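Local coordinates for protein esterase (Uncultured bacterium, PDB 5EGN) that probably hydrolyses the lactone ring of N-acyl homoserine lactone quorum-sensing signals, acting as an esterase of the alpha/beta hydrolase fold, at residues G32-F37 with Y244-P249; Y36-P41 with E251-L256; Y66-H71 with G96-Q101; S118-G123 with A192-D197. The protein carries 2 engineered substitutions. One frame throughout, in Å; residues are numbered along the deposited sequence.

Contact 1: residues G32-F37 with Y244-P249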
loop_
_atom_site.group_PDB
_atom_site.type_symbol
_atom_site.label_atom_id
_atom_site.label_comp_id
_atom_site.label_asym_id
_atom_site.label_seq_id
_atom_site.Cartn_x
_atom_site.Cartn_y
_atom_site.Cartn_z
ATOM N N GLY A 32 -2.120 1.629 7.141
ATOM C CA GLY A 32 -2.149 2.723 6.185
ATOM C C GLY A 32 -2.048 2.315 4.727
ATOM O O GLY A 32 -2.506 3.041 3.836
ATOM N N GLY A 33 -1.460 1.148 4.483
ATOM C CA GLY A 33 -1.292 0.637 3.135
ATOM C C GLY A 33 -2.588 0.647 2.344
ATOM O O GLY A 33 -2.592 0.939 1.153
ATOM N N ILE A 34 -3.694 0.356 3.025
ATOM C CA ILE A 34 -5.025 0.326 2.410
ATOM C C ILE A 34 -5.368 1.587 1.602
ATOM O O ILE A 34 -6.265 1.557 0.758
ATOM C CB ILE A 34 -6.128 0.110 3.486
ATOM C CG1 ILE A 34 -7.414 -0.442 2.862
ATOM C CG2 ILE A 34 -6.402 1.399 4.253
ATOM C CD1 ILE A 34 -8.477 -0.810 3.874
ATOM N N TRP A 35 -4.651 2.682 1.844
ATOM C CA TRP A 35 -4.929 3.934 1.145
ATOM C C TRP A 35 -4.044 4.146 -0.084
ATOM O O TRP A 35 -3.931 5.276 -0.574
ATOM C CB TRP A 35 -4.762 5.114 2.103
ATOM C CG TRP A 35 -5.683 5.067 3.278
ATOM C CD1 TRP A 35 -5.335 4.881 4.583
ATOM C CD2 TRP A 35 -7.110 5.202 3.256
ATOM N NE1 TRP A 35 -6.456 4.901 5.377
ATOM C CE2 TRP A 35 -7.559 5.095 4.586
ATOM C CE3 TRP A 35 -8.051 5.406 2.241
ATOM C CZ2 TRP A 35 -8.906 5.185 4.932
ATOM C CZ3 TRP A 35 -9.392 5.495 2.586
ATOM C CH2 TRP A 35 -9.805 5.385 3.920
ATOM N N TYR A 36 -3.440 3.065 -0.583
ATOM C CA TYR A 36 -2.456 3.144 -1.666
ATOM C C TYR A 36 -2.987 3.880 -2.892
ATOM O O TYR A 36 -2.281 4.685 -3.492
ATOM C CB TYR A 36 -1.977 1.739 -2.074
ATOM C CG TYR A 36 -0.970 1.760 -3.210
ATOM C CD1 TYR A 36 0.318 2.239 -3.008
ATOM C CD2 TYR A 36 -1.316 1.333 -4.486
ATOM C CE1 TYR A 36 1.236 2.285 -4.040
ATOM C CE2 TYR A 36 -0.400 1.374 -5.527
ATOM C CZ TYR A 36 0.872 1.851 -5.295
ATOM O OH TYR A 36 1.786 1.896 -6.319
ATOM N N PHE A 37 -4.235 3.615 -3.254
ATOM C CA PHE A 37 -4.792 4.224 -4.455
ATOM C C PHE A 37 -5.298 5.645 -4.223
ATOM O O PHE A 37 -5.611 6.354 -5.178
ATOM C CB PHE A 37 -5.925 3.367 -5.017
ATOM C CG PHE A 37 -5.484 2.020 -5.507
ATOM C CD1 PHE A 37 -4.739 1.895 -6.668
ATOM C CD2 PHE A 37 -5.822 0.876 -4.807
ATOM C CE1 PHE A 37 -4.336 0.649 -7.118
ATOM C CE2 PHE A 37 -5.423 -0.370 -5.251
ATOM C CZ PHE A 37 -4.680 -0.484 -6.408
ATOM N N TYR A 244 -14.863 0.702 0.070
ATOM C CA TYR A 244 -15.096 1.452 -1.159
ATOM C C TYR A 244 -13.787 1.911 -1.804
ATOM O O TYR A 244 -13.671 1.946 -3.030
ATOM C CB TYR A 244 -15.992 2.662 -0.872
ATOM C CG TYR A 244 -16.558 3.347 -2.098
ATOM C CD1 TYR A 244 -16.619 2.696 -3.323
ATOM C CD2 TYR A 244 -17.031 4.652 -2.027
ATOM C CE1 TYR A 244 -17.135 3.325 -4.441
ATOM C CE2 TYR A 244 -17.548 5.287 -3.138
ATOM C CZ TYR A 244 -17.598 4.621 -4.342
ATOM O OH TYR A 244 -18.114 5.252 -5.450
ATOM N N GLN A 245 -12.802 2.251 -0.979
ATOM C CA GLN A 245 -11.539 2.776 -1.488
ATOM C C GLN A 245 -10.718 1.698 -2.192
ATOM O O GLN A 245 -9.787 2.005 -2.934
ATOM C CB GLN A 245 -10.717 3.406 -0.358
ATOM C CG GLN A 245 -9.991 2.416 0.539
ATOM C CD GLN A 245 -10.842 1.935 1.696
ATOM O OE1 GLN A 245 -11.949 1.438 1.503
ATOM N NE2 GLN A 245 -10.329 2.090 2.911
ATOM N N LEU A 246 -11.071 0.436 -1.963
ATOM C CA LEU A 246 -10.389 -0.677 -2.618
ATOM C C LEU A 246 -11.269 -1.354 -3.667
ATOM O O LEU A 246 -10.775 -1.812 -4.698
ATOM C CB LEU A 246 -9.931 -1.710 -1.588
ATOM C CG LEU A 246 -8.623 -1.419 -0.853
ATOM C CD1 LEU A 246 -8.251 -2.589 0.043
ATOM C CD2 LEU A 246 -7.510 -1.124 -1.846
ATOM N N GLU A 247 -12.569 -1.421 -3.398
ATOM C CA GLU A 247 -13.503 -2.096 -4.294
ATOM C C GLU A 247 -13.713 -1.306 -5.585
ATOM O O GLU A 247 -13.705 -1.875 -6.678
ATOM C CB GLU A 247 -14.838 -2.336 -3.585
ATOM C CG GLU A 247 -14.734 -3.319 -2.421
ATOM C CD GLU A 247 -16.075 -3.610 -1.776
ATOM O OE1 GLU A 247 -16.221 -3.342 -0.564
ATOM O OE2 GLU A 247 -16.976 -4.118 -2.475
ATOM N N ARG A 248 -13.910 0.002 -5.457
ATOM C CA ARG A 248 -14.006 0.883 -6.619
ATOM C C ARG A 248 -13.207 2.161 -6.371
ATOM O O ARG A 248 -13.787 3.230 -6.188
ATOM C CB ARG A 248 -15.467 1.225 -6.934
ATOM C CG ARG A 248 -16.374 0.014 -7.102
ATOM C CD ARG A 248 -17.741 0.402 -7.644
ATOM N NE ARG A 248 -17.666 0.853 -9.030
ATOM C CZ ARG A 248 -17.657 0.037 -10.080
ATOM N NH1 ARG A 248 -17.714 -1.276 -9.903
ATOM N NH2 ARG A 248 -17.588 0.533 -11.307
ATOM N N PRO A 249 -11.867 2.050 -6.372
ATOM C CA PRO A 249 -10.944 3.113 -5.951
ATOM C C PRO A 249 -11.124 4.454 -6.667
ATOM O O PRO A 249 -11.168 5.486 -6.000
ATOM C CB PRO A 249 -9.568 2.521 -6.272
ATOM C CG PRO A 249 -9.775 1.049 -6.225
ATOM C CD PRO A 249 -11.142 0.839 -6.796
#

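Contact 2: residues Y36-P41 with E251-L256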
loop_
_atom_site.group_PDB
_atom_site.type_symbol
_atom_site.label_atom_id
_atom_site.label_comp_id
_atom_site.label_asym_id
_atom_site.label_seq_id
_atom_site.Cartn_x
_atom_site.Cartn_y
_atom_site.Cartn_z
ATOM N N TYR A 36 -3.440 3.065 -0.583
ATOM C CA TYR A 36 -2.456 3.144 -1.666
ATOM C C TYR A 36 -2.987 3.880 -2.892
ATOM O O TYR A 36 -2.281 4.685 -3.492
ATOM C CB TYR A 36 -1.977 1.739 -2.074
ATOM C CG TYR A 36 -0.970 1.760 -3.210
ATOM C CD1 TYR A 36 0.318 2.239 -3.008
ATOM C CD2 TYR A 36 -1.316 1.333 -4.486
ATOM C CE1 TYR A 36 1.236 2.285 -4.040
ATOM C CE2 TYR A 36 -0.400 1.374 -5.527
ATOM C CZ TYR A 36 0.872 1.851 -5.295
ATOM O OH TYR A 36 1.786 1.896 -6.319
ATOM N N PHE A 37 -4.235 3.615 -3.254
ATOM C CA PHE A 37 -4.792 4.224 -4.455
ATOM C C PHE A 37 -5.298 5.645 -4.223
ATOM O O PHE A 37 -5.611 6.354 -5.178
ATOM C CB PHE A 37 -5.925 3.367 -5.017
ATOM C CG PHE A 37 -5.484 2.020 -5.507
ATOM C CD1 PHE A 37 -4.739 1.895 -6.668
ATOM C CD2 PHE A 37 -5.822 0.876 -4.807
ATOM C CE1 PHE A 37 -4.336 0.649 -7.118
ATOM C CE2 PHE A 37 -5.423 -0.370 -5.251
ATOM C CZ PHE A 37 -4.680 -0.484 -6.408
ATOM N N GLN A 38 -5.377 6.060 -2.962
ATOM C CA GLN A 38 -5.812 7.414 -2.635
ATOM C C GLN A 38 -4.624 8.318 -2.336
ATOM O O GLN A 38 -4.583 9.472 -2.762
ATOM C CB GLN A 38 -6.764 7.406 -1.437
ATOM C CG GLN A 38 -8.165 6.902 -1.742
ATOM C CD GLN A 38 -8.226 5.398 -1.911
ATOM O OE1 GLN A 38 -7.676 4.648 -1.106
ATOM N NE2 GLN A 38 -8.900 4.950 -2.965
ATOM N N THR A 39 -3.659 7.765 -1.609
ATOM C CA THR A 39 -2.539 8.517 -1.052
ATOM C C THR A 39 -1.808 9.409 -2.053
ATOM O O THR A 39 -1.602 10.594 -1.802
ATOM C CB THR A 39 -1.509 7.562 -0.419
ATOM O OG1 THR A 39 -2.129 6.828 0.642
ATOM C CG2 THR A 39 -0.324 8.338 0.131
ATOM N N PHE A 40 -1.429 8.840 -3.191
ATOM C CA PHE A 40 -0.555 9.538 -4.127
ATOM C C PHE A 40 -1.275 10.409 -5.169
ATOM O O PHE A 40 -0.768 11.477 -5.515
ATOM C CB PHE A 40 0.360 8.521 -4.816
ATOM C CG PHE A 40 1.201 7.733 -3.853
ATOM C CD1 PHE A 40 2.379 8.261 -3.353
ATOM C CD2 PHE A 40 0.802 6.477 -3.427
ATOM C CE1 PHE A 40 3.151 7.547 -2.456
ATOM C CE2 PHE A 40 1.569 5.758 -2.531
ATOM C CZ PHE A 40 2.746 6.293 -2.044
ATOM N N PRO A 41 -2.437 9.965 -5.688
ATOM C CA PRO A 41 -3.172 10.915 -6.532
ATOM C C PRO A 41 -3.574 12.184 -5.781
ATOM O O PRO A 41 -3.515 13.274 -6.349
ATOM C CB PRO A 41 -4.406 10.117 -6.958
ATOM C CG PRO A 41 -3.937 8.712 -6.966
ATOM C CD PRO A 41 -2.991 8.602 -5.802
ATOM N N GLU A 251 -13.711 5.723 -8.257
ATOM C CA GLU A 251 -14.984 6.352 -7.921
ATOM C C GLU A 251 -14.946 6.979 -6.530
ATOM O O GLU A 251 -15.466 8.081 -6.323
ATOM C CB GLU A 251 -16.124 5.338 -8.022
ATOM C CG GLU A 251 -16.401 4.887 -9.446
ATOM C CD GLU A 251 -17.596 3.966 -9.542
ATOM O OE1 GLU A 251 -18.533 4.124 -8.732
ATOM O OE2 GLU A 251 -17.597 3.083 -10.425
ATOM N N PHE A 252 -14.329 6.280 -5.581
ATOM C CA PHE A 252 -14.101 6.849 -4.257
ATOM C C PHE A 252 -13.257 8.112 -4.379
ATOM O O PHE A 252 -13.494 9.096 -3.679
ATOM C CB PHE A 252 -13.413 5.843 -3.330
ATOM C CG PHE A 252 -13.174 6.369 -1.939
ATOM C CD1 PHE A 252 -14.145 6.240 -0.962
ATOM C CD2 PHE A 252 -11.982 7.000 -1.614
ATOM C CE1 PHE A 252 -13.935 6.725 0.313
ATOM C CE2 PHE A 252 -11.768 7.489 -0.340
ATOM C CZ PHE A 252 -12.745 7.350 0.624
ATOM N N ASN A 253 -12.271 8.071 -5.272
ATOM C CA ASN A 253 -11.404 9.218 -5.518
ATOM C C ASN A 253 -12.171 10.416 -6.065
ATOM O O ASN A 253 -11.868 11.559 -5.728
ATOM C CB ASN A 253 -10.281 8.841 -6.486
ATOM C CG ASN A 253 -9.173 8.048 -5.819
ATOM O OD1 ASN A 253 -9.341 7.532 -4.716
ATOM N ND2 ASN A 253 -8.030 7.956 -6.486
ATOM N N GLU A 254 -13.162 10.149 -6.910
ATOM C CA GLU A 254 -14.014 11.208 -7.444
ATOM C C GLU A 254 -14.919 11.780 -6.362
ATOM O O GLU A 254 -15.140 12.991 -6.295
ATOM C CB GLU A 254 -14.855 10.684 -8.605
ATOM C CG GLU A 254 -14.039 10.232 -9.800
ATOM C CD GLU A 254 -14.882 9.519 -10.833
ATOM O OE1 GLU A 254 -16.040 9.936 -11.044
ATOM O OE2 GLU A 254 -14.391 8.536 -11.427
ATOM N N LEU A 255 -15.444 10.898 -5.519
ATOM C CA LEU A 255 -16.307 11.308 -4.419
ATOM C C LEU A 255 -15.551 12.198 -3.435
ATOM O O LEU A 255 -16.080 13.205 -2.963
ATOM C CB LEU A 255 -16.871 10.081 -3.703
ATOM C CG LEU A 255 -18.045 10.297 -2.751
ATOM C CD1 LEU A 255 -19.212 10.942 -3.478
ATOM C CD2 LEU A 255 -18.465 8.972 -2.147
ATOM N N LEU A 256 -14.311 11.822 -3.136
ATOM C CA LEU A 256 -13.470 12.592 -2.225
ATOM C C LEU A 256 -13.000 13.879 -2.893
ATOM O O LEU A 256 -12.788 14.895 -2.230
ATOM C CB LEU A 256 -12.270 11.759 -1.763
ATOM C CG LEU A 256 -11.268 12.411 -0.806
ATOM C CD1 LEU A 256 -11.970 13.082 0.364
ATOM C CD2 LEU A 256 -10.267 11.380 -0.303
#

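Contact 3: residues Y66-H71 with G96-Q101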
loop_
_atom_site.group_PDB
_atom_site.type_symbol
_atom_site.label_atom_id
_atom_site.label_comp_id
_atom_site.label_asym_id
_atom_site.label_seq_id
_atom_site.Cartn_x
_atom_site.Cartn_y
_atom_site.Cartn_z
ATOM N N TYR A 66 -6.666 1.547 24.243
ATOM C CA TYR A 66 -7.242 1.571 22.907
ATOM C C TYR A 66 -8.648 2.152 22.901
ATOM O O TYR A 66 -9.565 1.577 22.315
ATOM C CB TYR A 66 -7.245 0.165 22.308
ATOM C CG TYR A 66 -5.856 -0.378 22.070
ATOM C CD1 TYR A 66 -5.088 0.074 21.006
ATOM C CD2 TYR A 66 -5.307 -1.332 22.915
ATOM C CE1 TYR A 66 -3.818 -0.412 20.787
ATOM C CE2 TYR A 66 -4.035 -1.827 22.702
ATOM C CZ TYR A 66 -3.296 -1.362 21.636
ATOM O OH TYR A 66 -2.028 -1.849 21.419
ATOM N N SER A 67 -8.814 3.290 23.566
ATOM C CA SER A 67 -10.046 4.055 23.455
ATOM C C SER A 67 -9.960 4.907 22.199
ATOM O O SER A 67 -8.865 5.235 21.740
ATOM C CB SER A 67 -10.273 4.930 24.689
ATOM O OG SER A 67 -9.302 5.958 24.774
ATOM N N ILE A 68 -11.112 5.260 21.641
ATOM C CA ILE A 68 -11.152 6.082 20.439
ATOM C C ILE A 68 -10.561 7.462 20.722
ATOM O O ILE A 68 -9.970 8.092 19.843
ATOM C CB ILE A 68 -12.593 6.214 19.907
ATOM C CG1 ILE A 68 -13.195 4.827 19.684
ATOM C CG2 ILE A 68 -12.624 6.998 18.610
ATOM C CD1 ILE A 68 -12.427 3.985 18.691
ATOM N N MET A 69 -10.702 7.913 21.965
ATOM C CA MET A 69 -10.143 9.191 22.385
ATOM C C MET A 69 -8.617 9.174 22.312
ATOM O O MET A 69 -7.993 10.138 21.866
ATOM C CB MET A 69 -10.596 9.539 23.805
ATOM C CG MET A 69 -12.103 9.534 24.010
ATOM S SD MET A 69 -12.753 7.899 24.411
ATOM C CE MET A 69 -14.501 8.255 24.552
ATOM N N GLU A 70 -8.022 8.068 22.748
ATOM C CA GLU A 70 -6.570 7.914 22.715
ATOM C C GLU A 70 -6.045 7.854 21.277
ATOM O O GLU A 70 -4.998 8.432 20.963
ATOM C CB GLU A 70 -6.155 6.667 23.501
ATOM C CG GLU A 70 -6.180 6.878 25.015
ATOM C CD GLU A 70 -6.139 5.579 25.795
ATOM O OE1 GLU A 70 -7.018 4.721 25.567
ATOM O OE2 GLU A 70 -5.235 5.421 26.645
ATOM N N HIS A 71 -6.776 7.153 20.413
ATOM C CA HIS A 71 -6.483 7.138 18.981
ATOM C C HIS A 71 -6.496 8.556 18.417
ATOM O O HIS A 71 -5.586 8.968 17.678
ATOM C CB HIS A 71 -7.498 6.273 18.229
ATOM C CG HIS A 71 -7.221 4.804 18.298
ATOM N ND1 HIS A 71 -6.077 4.237 17.780
ATOM C CD2 HIS A 71 -7.952 3.780 18.801
ATOM C CE1 HIS A 71 -6.110 2.930 17.970
ATOM N NE2 HIS A 71 -7.237 2.628 18.590
ATOM N N GLY A 96 -13.440 6.214 11.101
ATOM C CA GLY A 96 -14.572 7.119 11.170
ATOM C C GLY A 96 -14.883 7.480 12.608
ATOM O O GLY A 96 -15.188 8.635 12.919
ATOM N N MET A 97 -14.801 6.485 13.487
ATOM C CA MET A 97 -14.959 6.703 14.920
ATOM C C MET A 97 -13.942 7.716 15.425
ATOM O O MET A 97 -14.285 8.656 16.144
ATOM C CB MET A 97 -14.801 5.392 15.692
ATOM C CG MET A 97 -15.747 4.290 15.274
ATOM S SD MET A 97 -15.576 2.835 16.324
ATOM C CE MET A 97 -16.710 1.714 15.518
ATOM N N ILE A 98 -12.687 7.510 15.037
ATOM C CA ILE A 98 -11.587 8.382 15.434
ATOM C C ILE A 98 -11.819 9.811 14.953
ATOM O O ILE A 98 -11.605 10.769 15.698
ATOM C CB ILE A 98 -10.241 7.861 14.889
ATOM C CG1 ILE A 98 -9.916 6.496 15.498
ATOM C CG2 ILE A 98 -9.124 8.843 15.189
ATOM C CD1 ILE A 98 -8.747 5.796 14.845
ATOM N N ALA A 99 -12.270 9.945 13.709
ATOM C CA ALA A 99 -12.563 11.256 13.139
ATOM C C ALA A 99 -13.693 11.964 13.889
ATOM O O ALA A 99 -13.615 13.165 14.153
ATOM C CB ALA A 99 -12.913 11.122 11.663
ATOM N N MET A 100 -14.741 11.218 14.230
ATOM C CA MET A 100 -15.878 11.787 14.952
ATOM C C MET A 100 -15.475 12.247 16.355
ATOM O O MET A 100 -15.814 13.359 16.782
ATOM C CB MET A 100 -17.024 10.775 15.029
ATOM C CG MET A 100 -17.770 10.593 13.712
ATOM S SD MET A 100 -19.242 9.554 13.820
ATOM C CE MET A 100 -18.511 7.921 13.888
ATOM N N GLN A 101 -14.746 11.388 17.060
ATOM C CA GLN A 101 -14.198 11.730 18.366
ATOM C C GLN A 101 -13.321 12.974 18.260
ATOM O O GLN A 101 -13.298 13.816 19.159
ATOM C CB GLN A 101 -13.392 10.561 18.934
ATOM C CG GLN A 101 -13.127 10.664 20.419
ATOM C CD GLN A 101 -14.403 10.628 21.230
ATOM O OE1 GLN A 101 -15.180 9.679 21.141
ATOM N NE2 GLN A 101 -14.635 11.673 22.014
#

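Contact 4: residues S118-G123 with A192-D197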
loop_
_atom_site.group_PDB
_atom_site.type_symbol
_atom_site.label_atom_id
_atom_site.label_comp_id
_atom_site.label_asym_id
_atom_site.label_seq_id
_atom_site.Cartn_x
_atom_site.Cartn_y
_atom_site.Cartn_z
ATOM N N SER A 118 -18.886 3.427 8.635
ATOM C CA SER A 118 -18.684 3.456 10.078
ATOM C C SER A 118 -20.009 3.519 10.829
ATOM O O SER A 118 -21.080 3.420 10.231
ATOM C CB SER A 118 -17.804 4.643 10.470
ATOM O OG SER A 118 -17.369 4.531 11.813
ATOM N N GLY A 119 -19.922 3.685 12.145
ATOM C CA GLY A 119 -21.096 3.732 12.996
ATOM C C GLY A 119 -20.718 3.990 14.442
ATOM O O GLY A 119 -19.549 4.223 14.753
ATOM N N THR A 120 -21.707 3.953 15.328
ATOM C CA THR A 120 -21.452 4.113 16.756
ATOM C C THR A 120 -22.332 3.153 17.550
ATOM O O THR A 120 -23.403 2.759 17.090
ATOM C CB THR A 120 -21.694 5.565 17.220
ATOM O OG1 THR A 120 -21.234 5.723 18.568
ATOM C CG2 THR A 120 -23.166 5.922 17.145
ATOM N N GLY A 121 -21.873 2.778 18.741
ATOM C CA GLY A 121 -22.535 1.744 19.515
ATOM C C GLY A 121 -22.561 0.459 18.712
ATOM O O GLY A 121 -23.578 -0.231 18.648
ATOM N N LEU A 122 -21.428 0.150 18.089
ATOM C CA LEU A 122 -21.332 -0.964 17.153
ATOM C C LEU A 122 -21.576 -2.302 17.836
ATOM O O LEU A 122 -22.237 -3.179 17.282
ATOM C CB LEU A 122 -19.960 -0.970 16.478
ATOM C CG LEU A 122 -19.888 -1.563 15.071
ATOM C CD1 LEU A 122 -20.535 -0.618 14.069
ATOM C CD2 LEU A 122 -18.449 -1.863 14.685
ATOM N N GLY A 123 -21.039 -2.446 19.042
ATOM C CA GLY A 123 -21.119 -3.694 19.779
ATOM C C GLY A 123 -22.529 -4.180 20.053
ATOM O O GLY A 123 -22.800 -5.378 19.961
ATOM N N ALA A 192 -17.366 -0.716 21.977
ATOM C CA ALA A 192 -18.128 -0.122 23.069
ATOM C C ALA A 192 -18.330 1.384 22.910
ATOM O O ALA A 192 -19.230 1.960 23.523
ATOM C CB ALA A 192 -17.448 -0.418 24.395
ATOM N N TRP A 193 -17.490 2.013 22.093
ATOM C CA TRP A 193 -17.566 3.451 21.849
ATOM C C TRP A 193 -18.941 3.855 21.329
ATOM O O TRP A 193 -19.403 3.344 20.311
ATOM C CB TRP A 193 -16.482 3.874 20.858
ATOM C CG TRP A 193 -16.449 5.334 20.548
ATOM C CD1 TRP A 193 -15.937 6.328 21.332
ATOM C CD2 TRP A 193 -16.919 5.968 19.353
ATOM N NE1 TRP A 193 -16.072 7.542 20.702
ATOM C CE2 TRP A 193 -16.671 7.347 19.487
ATOM C CE3 TRP A 193 -17.531 5.501 18.186
ATOM C CZ2 TRP A 193 -17.014 8.264 18.496
ATOM C CZ3 TRP A 193 -17.871 6.413 17.207
ATOM C CH2 TRP A 193 -17.611 7.778 17.366
ATOM N N ASN A 194 -19.590 4.776 22.033
ATOM C CA ASN A 194 -20.963 5.151 21.718
ATOM C C ASN A 194 -21.221 6.638 21.950
ATOM O O ASN A 194 -21.163 7.117 23.081
ATOM C CB ASN A 194 -21.931 4.306 22.551
ATOM C CG ASN A 194 -23.363 4.395 22.062
ATOM O OD1 ASN A 194 -23.807 5.434 21.579
ATOM N ND2 ASN A 194 -24.096 3.296 22.189
ATOM N N ILE A 195 -21.511 7.361 20.873
ATOM C CA ILE A 195 -21.791 8.791 20.963
ATOM C C ILE A 195 -23.105 9.155 20.276
ATOM O O ILE A 195 -23.227 10.227 19.680
ATOM C CB ILE A 195 -20.656 9.637 20.346
ATOM C CG1 ILE A 195 -20.455 9.286 18.869
ATOM C CG2 ILE A 195 -19.363 9.441 21.118
ATOM C CD1 ILE A 195 -19.814 10.397 18.065
ATOM N N LYS A 196 -24.086 8.262 20.369
ATOM C CA LYS A 196 -25.400 8.481 19.764
ATOM C C LYS A 196 -26.022 9.812 20.177
ATOM O O LYS A 196 -26.623 10.505 19.358
ATOM C CB LYS A 196 -26.355 7.341 20.131
ATOM C CG LYS A 196 -26.047 6.008 19.464
ATOM C CD LYS A 196 -26.979 4.917 19.976
ATOM C CE LYS A 196 -26.803 3.615 19.205
ATOM N NZ LYS A 196 -25.885 2.657 19.880
ATOM N N ASP A 197 -25.868 10.168 21.446
ATOM C CA ASP A 197 -26.485 11.374 21.986
ATOM C C ASP A 197 -25.688 12.631 21.654
ATOM O O ASP A 197 -26.197 13.746 21.764
ATOM C CB ASP A 197 -26.641 11.243 23.501
ATOM C CG ASP A 197 -25.388 10.711 24.165
ATOM O OD1 ASP A 197 -24.704 9.860 23.557
ATOM O OD2 ASP A 197 -25.085 11.143 25.297
HETATM O O HOH W 1 -19.098 1.607 18.574
#

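Contact 1: residues G32-F37 with Y244-P249
Gln245 lies across the benzo half of the Trp35 indole, and from CB through CG and CD to NE2 its side chain follows the ring. CB is 3.8 Å from Trp35 CZ3. CG sits between the backbone N and the carbonyl carbon (chi1 78°), which carries the chain past CZ3 toward the Ile34 carbonyl, CG being 3.8 Å from Ile34 O. A sharp bend at chi2 (-88°) then lays the amide over the ring, the two planes 30° apart. NE2 hovers 3.4 Å above the indole plane, toward its rim, and is 3.6 Å from Ile34 CD1; its hydrogen bond goes to Asn92 OD1, at the end of strand 87-92. In the alpha/beta hydrolase fold the turn after strand 21-25 usually helps form the oxyanion hole, and the loop after the last strand usually carries the catalytic histidine; residues 32-37 and 244-249 follow these two loops. Below the amide the contact is apolar. Leu246 divides its methyls: CD1 meets Ile34 CG1 at 3.6 Å, while Leu246 CD2 is 4.0 Å from Phe37 CD2, at the edge of the ring and in its plane. Pro249 runs alongside Phe37, pointing the same way, with CB 3.9 Å from Phe37 CB.

Contact 2: residues Y36-P41 with E251-L256
Gln38 and Asn253 set their two amides almost perpendicular to each other, the planes 87° apart, and so join the short, weakly bonded helical turn 36-39 to the C-terminal helix 249-257 of an alpha/beta hydrolase fold. Asn253 uses both ends of its amide, ND2 toward Phe37 O and OD1 toward Gln38 NE2. The first bond reaches back to the main chain: ND2 donates to Phe37 O at 3.2 Å, with a virtually straight N-H...O angle of 178°, and the acceptor lies in the amide plane although the donor is tilted well out of the carbonyl plane of Phe37. The other end of the same amide is an acceptor, Asn253 OD1 accepting a hydrogen bond from Gln38 NE2 at 3.2 Å on a more bent path. Gln38 NE2 also donates to the carbonyl oxygen of Gln245, so two acceptors hold this buried amide and resist its rotation. A turn at chi2 (75°) bends the Gln38 chain, with CG alongside Phe252. There the side chains cross at about a right angle, the Gln38 amide standing steeply against the phenyl ring, with CG 3.8 Å from Phe252 CD2. Helix 36-39 also meets the second subunit, where Tyr36 OH is hydrogen-bonded to His168 NE2 of that chain. Beside the Asn253 amide, Pro41 comes in obliquely and places its ring carbon CG 4.2 Å from Asn253 ND2.

Contact 3: residues Y66-H71 with G96-Q101
Ile68 and Ile98 bring the first turn of helix 68-81 close to helix 94-105, their CA atoms 5.5 Å apart, with Met69 and Gln101 following at 6.2 Å between CA atoms. Such a close approach lets a side-chain branch touch backbone. Ile68 CG2, anti to its own backbone N, rests on the backbone of the opposing helix, 3.4 Å from Met97 O, and reaches Gln101 CB at 3.7 Å. The other branch, ending in CD1, leans against Met97 CB and SD. One turn further on, His71 presents its CB to Ile98 CD1 at 3.6 Å, the methyl standing obliquely to the imidazole. On the other flank, Met69 and Gln101 both bend at chi2, and Met69 CG lies 3.8 Å from Gln101 CD; Gln101 OE1 is hydrogen-bonded to Trp193 NE1. This first turn is well fixed: Ser67 and Glu70 form a capping box in which Ser67 OG accepts from Glu70 N at 3.2 Å, while Glu70 OE1 accepts from both Ser67 N and Ser67 OG on its anti side. Helix 94-105 follows strand 87-92 through what is probably the nucleophile elbow (GxSxG pattern with Gly91, Ser93 and Gly95), which the side chain of Ile98 touches. Helix 68-81 packs against helix 94-105, and its start is bonded through the backbone of Ile68 to Asn188 in the loop after helix 177-185.

Contact 4: residues S118-G123 with A192-D197
Trp193 receives the carbonyl oxygen of Gly119 at the edge of its indole, in the ring plane, 3.7 Å from CZ3; on one face lies Ile195 CG2 from its own segment. Thr120 OG1 approaches the ring obliquely. The two segments join where, as in alpha/beta hydrolases with a helical cap, the chain leaves strand 110-116 for the cap helices and returns from them. Polar bonds then clasp the crossing. Thr120 OG1, set anti to the backbone N (chi1 -171°), is turned to the opposing backbone, where it accepts from Ile195 N at 2.8 Å and donates, weakly, to Trp193 O. Trp193 O also accepts from Gly121 N at 3.0 Å, in the carbonyl plane. Gly121 has a positive phi (59°), a conformation suited to glycine, and Asn194 ND2 comes to 3.5 Å from its CA. Lys196 crosses Thr120 obliquely, its CG 3.7 Å from Thr120 CG2, and ends in a salt bridge with Glu124. The Asn194 amide is steadied by an Asx turn: its OD1 accepts from Lys196 N at 3.1 Å, with a C=O...N angle of 164°.

Contacts 1 and 2 adjoin, sharing Tyr36 and Phe37, and tie helix 36-39 and the turn before it to two successive C-terminal helices; both also touch the second subunit. Contacts 3 and 4 lie across the chain's centre from them and touch each other, Trp193 of contact 4 packing against Ile68 and Met97 and probably bonding to Gln101. All four are largely buried, with partly exposed margins at Pro41 of contact 2, Met69 of contact 3, and Asn194 and Lys196 of contact 4. Their chemistry follows their place: helix packing in contact 3 and the apolar side of contact 1 rely on close-fitting side chains, contact 2 on amides bridging helices, and contact 4, at the two ends of the helical insertion, on hydrogen bonds of a threonine hydroxyl and the backbone.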